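Local structure of peptidoglycan-N-acetylglucosamine deacetylase BC_1974 (Bacillus cereus, 5N1P) at residues A[5-10]-A[31-36]; A[57-62]-A[97-102]; A[126-131]-A[160-165]. The protein removes the acetyl group from N-acetylglucosamine residues of peptidoglycan by metal-dependent hydrolysis, releasing acetate and leaving glucosamine in the glycan chain. All blocks are in the same frame, centred on the assembly; numbering follows the deposited sequence.

Contact 1: A[5-10]-A[31-36]; sequences YLTFDD and TFFLIG. With ZN (zinc ion), chain F; 8GK (~{N}-oxidanylnaphthalene-1-carboxamide), chain E.
Asp9 and Phe33 lie side by side where two neighbouring parallel strands reach the zinc site. From CB, which sits 3.1 Å from O14 of the hydroxamate inhibitor, the Asp9 side chain runs beside its own backbone N (chi1 -72°) and divides at CG. OD1 turns to the edge of the Phe33 ring, 3.3 Å from CD2, with carboxylate and ring planes 78° apart; its charge is met by Arg97 in a salt bridge. OD2 of this inferred proton acceptor comes within 2.8 Å of inhibitor O14. Strands 2-9 and 31-34 belong to one beta-alpha-beta unit, with helix 16-25 as the crossover, in the parallel sheet of the NodB-homology (CE4) fold. Their ladder runs Thr31 N to Leu6 O, Phe8 N to Thr31 O, Phe33 N to Phe8 O (2.9 Å, nearly straight at 171°) and Asp10 N to Phe33 O. On the other sheet face, Phe32 CD2 lies 3.7 Å from Phe8 CB; the two rings are near parallel but barely overlap, and Leu19 of helix 16-25 touches both. Where the chain turns a corner, Asp10 binds zinc through OD1 at 2.1 Å, OD2 accepts from a zinc-bound water, and Ile35 CD1 packs 3.6 Å from Asp10 CA.

Contact 2: A[57-62]-A[97-102]; sequences GMHSMT and RPPYGS. With ZN (zinc ion), chain F; 8GK (~{N}-oxidanylnaphthalene-1-carboxamide), chain E.
Met58 O, at the end of strand 55-58, accepts a hydrogen bond of 3.0 Å from Arg97 N, nearly straight at 166°, which ties the strand to the start of the 97-102 loop. The next residue, His59, makes the largest single contribution. Its CG stands opposite the backbone N (chi1 -164°), which sends the ring in beside the loop. ND1 donates to Arg97 O at 2.8 Å; the oxygen lies close to the ring plane, whereas the donor stands well above the carbonyl plane. With ND1 as donor, NE2 is left to bind zinc, 2.1 Å away. This is one histidine of the Asp-His-His metal triad of CE4 deacetylases, completed by Asp10 and His63, and the backbone carbonyl of Arg97 serves as its second-shell partner. Arg97 CG packs 3.5 Å from ND1 of His59, while the guanidinium leads away to Trp122 O, Thr7 and Asp9. Over one ring face of His59 lies Pro99 CG, a CH-pi contact 4.1 Å from the centroid and offset toward the rim. Ser60 OG donates to His59 O, on a lone pair in the carbonyl plane, and is also bonded to His63 N; Pro99 CG rests 3.6 Å from that hydroxyl. Pro98 to Gly101 form a type II beta turn, from which Tyr100 N donates to inhibitor O12 at 3.0 Å; CE1 of the Tyr100 ring lies against naphthalene C10.

Contact 3: A[126-131]-A[160-165]; sequences IDSLDW and ILMHDI. With 8GK (~{N}-oxidanylnaphthalene-1-carboxamide), chain E.
The inferred proton donor of the deacetylase, His163, belongs to the segment 160-165, and the turn that follows strand 126-127 supplies the carboxylate that holds it. Strands 126-127 and 157-163 are parallel partners in a beta-alpha-beta unit whose crossover is helix 138-152. Leu161 N donates to Ile126 O at 2.8 Å in a nearly straight bond (175°). On one sheet face Ile126 and Ile160 lie side by side, CB of the first 4.2 Å from CG1 of the second; on the other, Asp127 runs alongside Leu161. Beyond this pair the strand 126-127 gives way to a turn. Ser128 grips Leu161 O twice, through a longer bond from its N and through OG at 2.8 Å, both in the carbonyl plane. The hydroxyl reaches that oxygen because chi1 of 70° sets it between the backbone N and carbonyl carbon. It also accepts from Asp130 N, an ST turn, while Asp127 OD1 takes Leu129 N in an Asx turn; the two turns carry the chain on to Asp130, beside His163. ND1 of His163 then donates to both oxygens of Asp130, OD1 at 3.1 Å and OD2 at 3.2 Å, each through its syn lone pair, with carboxylate and ring planes 31° apart. OD2 has a further partner in Ser169, besides a weak bond from His163 N. The two bonds at ND1 fix the rotation of the imidazole and commit that nitrogen to the carboxylate, which leaves NE2 turned to inhibitor O14, 2.8 Å away, as suits the inferred proton donor.

The three contacts lie round one pocket. Contacts 1 and 2 join through neighbouring strands 31-34 and 55-58, where Leu34 O and His59 N are 2.8 Å apart, and supply Asp10 and His59 to the same zinc. On the other flank, strand 2-9 of contact 1 pairs with strand 157-163 of contact 3, Tyr5 O and Ile160 N being 2.8 Å apart; Thr7 OG1, 2.7 Å from Ile160 O, adds a side-chain link. Contacts 2 and 3, with centres about 14 Å apart, meet where Arg97 NH1 packs 3.4 Å from Leu161 CD1. The inhibitor draws on all three: O14 sits among zinc, the inferred base of 5-10 and the inferred acid of 160-165, while O12 is taken by zinc and the 97-102 loop.

Contact 1: A[5-10]-A[31-36]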
loop_
_atom_site.group_PDB
_atom_site.type_symbol
_atom_site.label_atom_id
_atom_site.label_comp_id
_atom_site.label_asym_id
_atom_site.label_seq_id
_atom_site.Cartn_x
_atom_site.Cartn_y
_atom_site.Cartn_z
ATOM N N TYR A 5 2.609 9.688 -1.244
ATOM C CA TYR A 5 2.937 8.280 -1.078
ATOM C C TYR A 5 1.891 7.413 -1.753
ATOM O O TYR A 5 0.815 7.164 -1.192
ATOM C CB TYR A 5 3.032 7.918 0.405
ATOM C CG TYR A 5 4.123 8.649 1.147
ATOM C CD1 TYR A 5 5.377 8.071 1.316
ATOM C CD2 TYR A 5 3.899 9.918 1.685
ATOM C CE1 TYR A 5 6.381 8.740 1.989
ATOM C CE2 TYR A 5 4.897 10.590 2.364
ATOM C CZ TYR A 5 6.136 9.990 2.515
ATOM O OH TYR A 5 7.136 10.650 3.185
ATOM N N LEU A 6 2.181 6.991 -2.974
ATOM C CA LEU A 6 1.308 6.059 -3.660
ATOM C C LEU A 6 1.458 4.712 -2.990
ATOM O O LEU A 6 2.580 4.235 -2.814
ATOM C CB LEU A 6 1.663 5.938 -5.135
ATOM C CG LEU A 6 1.216 7.026 -6.098
ATOM C CD1 LEU A 6 1.776 6.754 -7.478
ATOM C CD2 LEU A 6 -0.310 7.086 -6.132
ATOM N N THR A 7 0.349 4.095 -2.618
ATOM C CA THR A 7 0.417 2.757 -2.020
ATOM C C THR A 7 -0.505 1.799 -2.765
ATOM O O THR A 7 -1.620 2.160 -3.165
ATOM C CB THR A 7 0.061 2.750 -0.501
ATOM O OG1 THR A 7 -1.346 2.999 -0.303
ATOM C CG2 THR A 7 0.890 3.799 0.258
ATOM N N PHE A 8 -0.024 0.577 -2.965
ATOM C CA PHE A 8 -0.742 -0.402 -3.769
ATOM C C PHE A 8 -0.927 -1.669 -2.969
ATOM O O PHE A 8 0.049 -2.296 -2.578
ATOM C CB PHE A 8 0.015 -0.713 -5.061
ATOM C CG PHE A 8 0.209 0.478 -5.939
ATOM C CD1 PHE A 8 -0.799 0.877 -6.796
ATOM C CD2 PHE A 8 1.382 1.224 -5.874
ATOM C CE1 PHE A 8 -0.642 2.004 -7.612
ATOM C CE2 PHE A 8 1.551 2.350 -6.686
ATOM C CZ PHE A 8 0.529 2.742 -7.548
ATOM N N ASP A 9 -2.182 -2.039 -2.754
ATOM C CA ASP A 9 -2.562 -3.200 -1.946
ATOM C C ASP A 9 -2.961 -4.421 -2.776
ATOM O O ASP A 9 -3.443 -4.287 -3.905
ATOM C CB ASP A 9 -3.769 -2.870 -1.057
ATOM C CG ASP A 9 -3.442 -1.948 0.104
ATOM O OD1 ASP A 9 -2.288 -1.515 0.234
ATOM O OD2 ASP A 9 -4.385 -1.648 0.892
ATOM N N ASP A 10 -2.782 -5.594 -2.165
ATOM C CA ASP A 10 -3.409 -6.877 -2.531
ATOM C C ASP A 10 -2.583 -7.684 -3.532
ATOM O O ASP A 10 -2.977 -8.793 -3.896
ATOM C CB ASP A 10 -4.839 -6.728 -3.090
ATOM C CG ASP A 10 -5.832 -6.099 -2.103
ATOM O OD1 ASP A 10 -5.547 -5.986 -0.896
ATOM O OD2 ASP A 10 -6.944 -5.733 -2.546
ATOM N N THR A 31 4.894 2.411 -2.666
ATOM C CA THR A 31 4.858 1.467 -1.550
ATOM C C THR A 31 3.860 0.371 -1.884
ATOM O O THR A 31 2.774 0.660 -2.370
ATOM C CB THR A 31 4.469 2.204 -0.252
ATOM O OG1 THR A 31 5.463 3.202 0.033
ATOM C CG2 THR A 31 4.340 1.249 0.933
ATOM N N PHE A 32 4.233 -0.886 -1.641
ATOM C CA PHE A 32 3.402 -2.032 -1.986
ATOM C C PHE A 32 3.102 -2.843 -0.746
ATOM O O PHE A 32 4.015 -3.139 0.012
ATOM C CB PHE A 32 4.115 -2.935 -3.009
ATOM C CG PHE A 32 4.261 -2.304 -4.361
ATOM C CD1 PHE A 32 5.327 -1.468 -4.643
ATOM C CD2 PHE A 32 3.297 -2.506 -5.331
ATOM C CE1 PHE A 32 5.442 -0.861 -5.878
ATOM C CE2 PHE A 32 3.407 -1.916 -6.580
ATOM C CZ PHE A 32 4.484 -1.088 -6.854
ATOM N N PHE A 33 1.845 -3.236 -0.558
ATOM C CA PHE A 33 1.448 -4.043 0.593
ATOM C C PHE A 33 0.912 -5.367 0.081
ATOM O O PHE A 33 -0.121 -5.419 -0.592
ATOM C CB PHE A 33 0.400 -3.294 1.443
ATOM C CG PHE A 33 0.952 -2.074 2.127
ATOM C CD1 PHE A 33 1.832 -2.201 3.199
ATOM C CD2 PHE A 33 0.568 -0.803 1.715
ATOM C CE1 PHE A 33 2.319 -1.085 3.855
ATOM C CE2 PHE A 33 1.068 0.334 2.366
ATOM C CZ PHE A 33 1.942 0.191 3.427
ATOM N N LEU A 34 1.663 -6.429 0.359
ATOM C CA LEU A 34 1.493 -7.696 -0.332
ATOM C C LEU A 34 0.759 -8.736 0.497
ATOM O O LEU A 34 0.937 -8.811 1.714
ATOM C CB LEU A 34 2.864 -8.251 -0.718
ATOM C CG LEU A 34 3.798 -7.301 -1.484
ATOM C CD1 LEU A 34 5.034 -8.100 -1.912
ATOM C CD2 LEU A 34 3.067 -6.707 -2.672
ATOM N N ILE A 35 -0.024 -9.566 -0.187
ATOM C CA ILE A 35 -0.724 -10.688 0.437
ATOM C C ILE A 35 0.125 -11.940 0.296
ATOM O O ILE A 35 0.665 -12.203 -0.768
ATOM C CB ILE A 35 -2.092 -10.904 -0.201
ATOM C CG1 ILE A 35 -2.988 -9.696 0.099
ATOM C CG2 ILE A 35 -2.708 -12.203 0.302
ATOM C CD1 ILE A 35 -4.366 -9.770 -0.531
ATOM N N GLY A 36 0.258 -12.704 1.380
ATOM C CA GLY A 36 1.187 -13.828 1.409
ATOM C C GLY A 36 1.071 -14.826 0.269
ATOM O O GLY A 36 2.082 -15.230 -0.285
HETATM ZN ZN ZN F . -6.747 -5.279 0.748
HETATM C C1 8GK E . -8.165 -2.852 1.863
HETATM C C2 8GK E . -9.475 -2.213 2.190
HETATM C C3 8GK E . -10.637 -2.865 1.805
HETATM C C4 8GK E . -11.873 -2.306 2.111
HETATM C C5 8GK E . -11.948 -1.102 2.813
HETATM C C6 8GK E . -10.781 -0.454 3.201
HETATM C C7 8GK E . -9.543 -1.015 2.891
HETATM C C8 8GK E . -13.028 -2.966 1.713
HETATM C C9 8GK E . -12.960 -4.167 1.012
HETATM C C10 8GK E . -11.722 -4.721 0.705
HETATM C C11 8GK E . -10.565 -4.067 1.106
HETATM O O12 8GK E . -7.905 -3.888 2.441
HETATM N N13 8GK E . -7.337 -2.335 0.957
HETATM O O14 8GK E . -6.576 -3.233 0.210
HETATM O O HOH W 1 4.689 5.437 -1.311
HETATM O O HOH W 2 -8.490 -5.064 -0.729
#

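Contact 2: A[57-62]-A[97-102]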
loop_
_atom_site.group_PDB
_atom_site.type_symbol
_atom_site.label_atom_id
_atom_site.label_comp_id
_atom_site.label_asym_id
_atom_site.label_seq_id
_atom_site.Cartn_x
_atom_site.Cartn_y
_atom_site.Cartn_z
ATOM N N GLY A 57 5.860 -3.942 1.939
ATOM C CA GLY A 57 5.331 -4.238 3.264
ATOM C C GLY A 57 4.254 -5.306 3.214
ATOM O O GLY A 57 4.017 -5.918 2.174
ATOM N N MET A 58 3.583 -5.507 4.347
ATOM C CA MET A 58 2.688 -6.648 4.518
ATOM C C MET A 58 1.212 -6.261 4.522
ATOM O O MET A 58 0.840 -5.243 5.101
ATOM C CB MET A 58 2.988 -7.375 5.834
ATOM C CG MET A 58 4.277 -8.200 5.810
ATOM S SD MET A 58 5.779 -7.243 6.057
ATOM C CE MET A 58 5.433 -6.540 7.668
ATOM N N HIS A 59 0.386 -7.114 3.920
ATOM C CA HIS A 59 -1.074 -6.895 3.883
ATOM C C HIS A 59 -1.840 -8.143 4.338
ATOM O O HIS A 59 -3.016 -8.279 4.026
ATOM C CB HIS A 59 -1.519 -6.494 2.475
ATOM C CG HIS A 59 -2.895 -5.890 2.398
ATOM N ND1 HIS A 59 -3.368 -4.969 3.310
ATOM C CD2 HIS A 59 -3.871 -6.035 1.468
ATOM C CE1 HIS A 59 -4.583 -4.584 2.952
ATOM N NE2 HIS A 59 -4.916 -5.219 1.842
ATOM N N SER A 60 -1.145 -9.016 5.071
ATOM C CA SER A 60 -1.657 -10.218 5.745
ATOM C C SER A 60 -1.610 -11.467 4.854
ATOM O O SER A 60 -1.128 -11.426 3.714
ATOM C CB SER A 60 -3.086 -10.023 6.281
ATOM O OG SER A 60 -4.079 -10.312 5.298
ATOM N N MET A 61 -2.071 -12.585 5.409
ATOM C CA MET A 61 -2.093 -13.869 4.709
ATOM C C MET A 61 -3.472 -14.175 4.137
ATOM O O MET A 61 -3.604 -14.610 2.993
ATOM C CB MET A 61 -1.695 -15.010 5.656
ATOM C CG MET A 61 -0.275 -14.951 6.174
ATOM S SD MET A 61 1.024 -15.008 4.909
ATOM C CE MET A 61 0.666 -16.534 4.060
ATOM N N THR A 62 -4.498 -13.946 4.947
ATOM C CA THR A 62 -5.855 -14.362 4.607
ATOM C C THR A 62 -6.742 -13.223 4.130
ATOM O O THR A 62 -7.765 -13.466 3.485
ATOM C CB THR A 62 -6.552 -15.019 5.808
ATOM O OG1 THR A 62 -6.769 -14.036 6.835
ATOM C CG2 THR A 62 -5.698 -16.149 6.358
ATOM N N ARG A 97 -0.176 -2.799 6.412
ATOM C CA ARG A 97 -1.397 -2.092 6.001
ATOM C C ARG A 97 -2.567 -3.010 6.346
ATOM O O ARG A 97 -2.655 -4.127 5.843
ATOM C CB ARG A 97 -1.319 -1.765 4.504
ATOM C CG ARG A 97 -2.618 -1.587 3.728
ATOM C CD ARG A 97 -3.303 -0.243 3.955
ATOM N NE ARG A 97 -2.508 0.976 3.822
ATOM C CZ ARG A 97 -2.226 1.602 2.678
ATOM N NH1 ARG A 97 -2.565 1.065 1.509
ATOM N NH2 ARG A 97 -1.547 2.749 2.696
ATOM N N PRO A 98 -3.455 -2.566 7.249
ATOM C CA PRO A 98 -4.538 -3.473 7.657
ATOM C C PRO A 98 -5.564 -3.689 6.558
ATOM O O PRO A 98 -6.075 -2.725 5.992
ATOM C CB PRO A 98 -5.210 -2.750 8.842
ATOM C CG PRO A 98 -4.263 -1.667 9.245
ATOM C CD PRO A 98 -3.448 -1.308 8.021
ATOM N N PRO A 99 -5.880 -4.954 6.263
ATOM C CA PRO A 99 -7.054 -5.166 5.425
ATOM C C PRO A 99 -8.283 -4.481 6.039
ATOM O O PRO A 99 -8.510 -4.592 7.241
ATOM C CB PRO A 99 -7.198 -6.683 5.419
ATOM C CG PRO A 99 -5.790 -7.184 5.566
ATOM C CD PRO A 99 -5.134 -6.200 6.506
ATOM N N TYR A 100 -9.041 -3.768 5.211
ATOM C CA TYR A 100 -10.242 -3.027 5.620
ATOM C C TYR A 100 -9.922 -1.820 6.504
ATOM O O TYR A 100 -10.832 -1.174 7.040
ATOM C CB TYR A 100 -11.260 -3.953 6.315
ATOM C CG TYR A 100 -11.498 -5.198 5.500
ATOM C CD1 TYR A 100 -12.239 -5.152 4.314
ATOM C CD2 TYR A 100 -10.941 -6.405 5.875
ATOM C CE1 TYR A 100 -12.427 -6.295 3.548
ATOM C CE2 TYR A 100 -11.120 -7.543 5.114
ATOM C CZ TYR A 100 -11.860 -7.481 3.953
ATOM O OH TYR A 100 -12.015 -8.624 3.197
ATOM N N GLY A 101 -8.640 -1.485 6.623
ATOM C CA GLY A 101 -8.232 -0.355 7.453
ATOM C C GLY A 101 -8.213 -0.717 8.932
ATOM O O GLY A 101 -8.782 -1.724 9.331
ATOM N N SER A 102 -7.577 0.111 9.753
ATOM C CA SER A 102 -7.409 -0.223 11.174
ATOM C C SER A 102 -8.638 0.001 12.041
ATOM O O SER A 102 -8.685 -0.497 13.169
ATOM C CB SER A 102 -6.251 0.576 11.780
ATOM O OG SER A 102 -6.540 1.961 11.792
HETATM ZN ZN ZN F . -6.747 -5.279 0.748
HETATM C C1 8GK E . -8.165 -2.852 1.863
HETATM C C2 8GK E . -9.475 -2.213 2.190
HETATM C C3 8GK E . -10.637 -2.865 1.805
HETATM C C4 8GK E . -11.873 -2.306 2.111
HETATM C C5 8GK E . -11.948 -1.102 2.813
HETATM C C6 8GK E . -10.781 -0.454 3.201
HETATM C C7 8GK E . -9.543 -1.015 2.891
HETATM C C8 8GK E . -13.028 -2.966 1.713
HETATM C C9 8GK E . -12.960 -4.167 1.012
HETATM C C10 8GK E . -11.722 -4.721 0.705
HETATM C C11 8GK E . -10.565 -4.067 1.106
HETATM O O12 8GK E . -7.905 -3.888 2.441
HETATM N N13 8GK E . -7.337 -2.335 0.957
HETATM O O14 8GK E . -6.576 -3.233 0.210
HETATM O O HOH W 2 -8.490 -5.064 -0.729
#

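Contact 3: A[126-131]-A[160-165]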
loop_
_atom_site.group_PDB
_atom_site.type_symbol
_atom_site.label_atom_id
_atom_site.label_comp_id
_atom_site.label_asym_id
_atom_site.label_seq_id
_atom_site.Cartn_x
_atom_site.Cartn_y
_atom_site.Cartn_z
ATOM N N ILE A 126 -5.989 9.398 1.376
ATOM C CA ILE A 126 -6.813 9.528 0.172
ATOM C C ILE A 126 -7.202 8.153 -0.326
ATOM O O ILE A 126 -6.331 7.328 -0.591
ATOM C CB ILE A 126 -6.082 10.265 -0.948
ATOM C CG1 ILE A 126 -5.801 11.715 -0.543
ATOM C CG2 ILE A 126 -6.892 10.212 -2.257
ATOM C CD1 ILE A 126 -4.951 12.466 -1.549
ATOM N N ASP A 127 -8.500 7.899 -0.425
ATOM C CA ASP A 127 -9.009 6.658 -0.995
ATOM C C ASP A 127 -9.383 6.904 -2.458
ATOM O O ASP A 127 -10.247 7.727 -2.752
ATOM C CB ASP A 127 -10.204 6.165 -0.177
ATOM C CG ASP A 127 -10.859 4.916 -0.747
ATOM O OD1 ASP A 127 -10.370 4.343 -1.742
ATOM O OD2 ASP A 127 -11.884 4.494 -0.164
ATOM N N SER A 128 -8.722 6.199 -3.372
ATOM C CA SER A 128 -8.952 6.397 -4.803
ATOM C C SER A 128 -10.320 5.905 -5.262
ATOM O O SER A 128 -10.752 6.213 -6.377
ATOM C CB SER A 128 -7.868 5.676 -5.609
ATOM O OG SER A 128 -8.034 4.272 -5.499
ATOM N N LEU A 129 -10.982 5.118 -4.412
ATOM C CA LEU A 129 -12.270 4.507 -4.759
ATOM C C LEU A 129 -12.179 3.645 -6.009
ATOM O O LEU A 129 -13.174 3.439 -6.703
ATOM C CB LEU A 129 -13.346 5.583 -4.953
ATOM C CG LEU A 129 -13.633 6.436 -3.720
ATOM C CD1 LEU A 129 -14.613 7.561 -4.067
ATOM C CD2 LEU A 129 -14.184 5.572 -2.595
ATOM N N ASP A 130 -10.989 3.119 -6.294
ATOM C CA ASP A 130 -10.783 2.411 -7.554
ATOM C C ASP A 130 -11.710 1.192 -7.698
ATOM O O ASP A 130 -12.094 0.832 -8.808
ATOM C CB ASP A 130 -9.298 2.026 -7.725
ATOM C CG ASP A 130 -8.739 1.202 -6.574
ATOM O OD1 ASP A 130 -9.381 1.078 -5.511
ATOM O OD2 ASP A 130 -7.615 0.700 -6.754
ATOM N N TRP A 131 -12.118 0.604 -6.575
ATOM C CA TRP A 131 -13.037 -0.534 -6.595
ATOM C C TRP A 131 -14.419 -0.190 -7.153
ATOM O O TRP A 131 -15.150 -1.074 -7.604
ATOM C CB TRP A 131 -13.206 -1.113 -5.187
ATOM C CG TRP A 131 -13.858 -0.167 -4.217
ATOM C CD1 TRP A 131 -13.223 0.740 -3.414
ATOM C CD2 TRP A 131 -15.260 -0.056 -3.913
ATOM N NE1 TRP A 131 -14.139 1.423 -2.662
ATOM C CE2 TRP A 131 -15.394 0.950 -2.939
ATOM C CE3 TRP A 131 -16.413 -0.692 -4.388
ATOM C CZ2 TRP A 131 -16.634 1.327 -2.417
ATOM C CZ3 TRP A 131 -17.649 -0.327 -3.860
ATOM C CH2 TRP A 131 -17.747 0.678 -2.884
ATOM N N ILE A 160 -1.903 7.580 -0.532
ATOM C CA ILE A 160 -2.973 7.274 -1.471
ATOM C C ILE A 160 -3.219 5.770 -1.591
ATOM O O ILE A 160 -2.301 5.012 -1.912
ATOM C CB ILE A 160 -2.647 7.843 -2.856
ATOM C CG1 ILE A 160 -2.440 9.358 -2.754
ATOM C CG2 ILE A 160 -3.749 7.488 -3.839
ATOM C CD1 ILE A 160 -1.625 9.926 -3.889
ATOM N N LEU A 161 -4.457 5.349 -1.351
ATOM C CA LEU A 161 -4.841 3.942 -1.425
ATOM C C LEU A 161 -5.270 3.543 -2.828
ATOM O O LEU A 161 -6.265 4.057 -3.359
ATOM C CB LEU A 161 -5.984 3.629 -0.445
ATOM C CG LEU A 161 -6.576 2.221 -0.577
ATOM C CD1 LEU A 161 -5.563 1.133 -0.183
ATOM C CD2 LEU A 161 -7.869 2.084 0.230
ATOM N N MET A 162 -4.505 2.624 -3.413
ATOM C CA MET A 162 -4.848 2.013 -4.686
ATOM C C MET A 162 -4.580 0.509 -4.613
ATOM O O MET A 162 -4.032 0.008 -3.629
ATOM C CB MET A 162 -4.055 2.641 -5.833
ATOM C CG MET A 162 -4.323 4.112 -5.962
ATOM S SD MET A 162 -3.454 4.879 -7.319
ATOM C CE MET A 162 -4.389 4.220 -8.695
ATOM N N HIS A 163 -4.977 -0.202 -5.660
ATOM C CA HIS A 163 -4.830 -1.652 -5.703
ATOM C C HIS A 163 -4.267 -2.047 -7.050
ATOM O O HIS A 163 -4.931 -1.850 -8.071
ATOM C CB HIS A 163 -6.184 -2.346 -5.451
ATOM C CG HIS A 163 -6.813 -1.987 -4.139
ATOM N ND1 HIS A 163 -7.544 -0.834 -3.950
ATOM C CD2 HIS A 163 -6.805 -2.625 -2.943
ATOM C CE1 HIS A 163 -7.967 -0.781 -2.698
ATOM N NE2 HIS A 163 -7.527 -1.855 -2.065
ATOM N N ASP A 164 -3.051 -2.595 -7.080
ATOM C CA ASP A 164 -2.424 -2.876 -8.377
ATOM C C ASP A 164 -2.942 -4.167 -9.011
ATOM O O ASP A 164 -2.521 -4.515 -10.111
ATOM C CB ASP A 164 -0.886 -2.898 -8.278
ATOM C CG ASP A 164 -0.356 -3.909 -7.267
ATOM O OD1 ASP A 164 -0.945 -4.025 -6.177
ATOM O OD2 ASP A 164 0.672 -4.570 -7.562
ATOM N N ILE A 165 -3.892 -4.833 -8.359
ATOM C CA ILE A 165 -4.472 -6.055 -8.916
ATOM C C ILE A 165 -5.635 -5.748 -9.854
ATOM O O ILE A 165 -6.212 -6.654 -10.446
ATOM C CB ILE A 165 -4.949 -7.007 -7.811
ATOM C CG1 ILE A 165 -5.938 -6.304 -6.885
ATOM C CG2 ILE A 165 -3.746 -7.515 -7.051
ATOM C CD1 ILE A 165 -6.794 -7.256 -6.065
HETATM C C1 8GK E . -8.165 -2.852 1.863
HETATM C C2 8GK E . -9.475 -2.213 2.190
HETATM C C3 8GK E . -10.637 -2.865 1.805
HETATM C C4 8GK E . -11.873 -2.306 2.111
HETATM C C5 8GK E . -11.948 -1.102 2.813
HETATM C C6 8GK E . -10.781 -0.454 3.201
HETATM C C7 8GK E . -9.543 -1.015 2.891
HETATM C C8 8GK E . -13.028 -2.966 1.713
HETATM C C9 8GK E . -12.960 -4.167 1.012
HETATM C C10 8GK E . -11.722 -4.721 0.705
HETATM C C11 8GK E . -10.565 -4.067 1.106
HETATM O O12 8GK E . -7.905 -3.888 2.441
HETATM N N13 8GK E . -7.337 -2.335 0.957
HETATM O O14 8GK E . -6.576 -3.233 0.210
#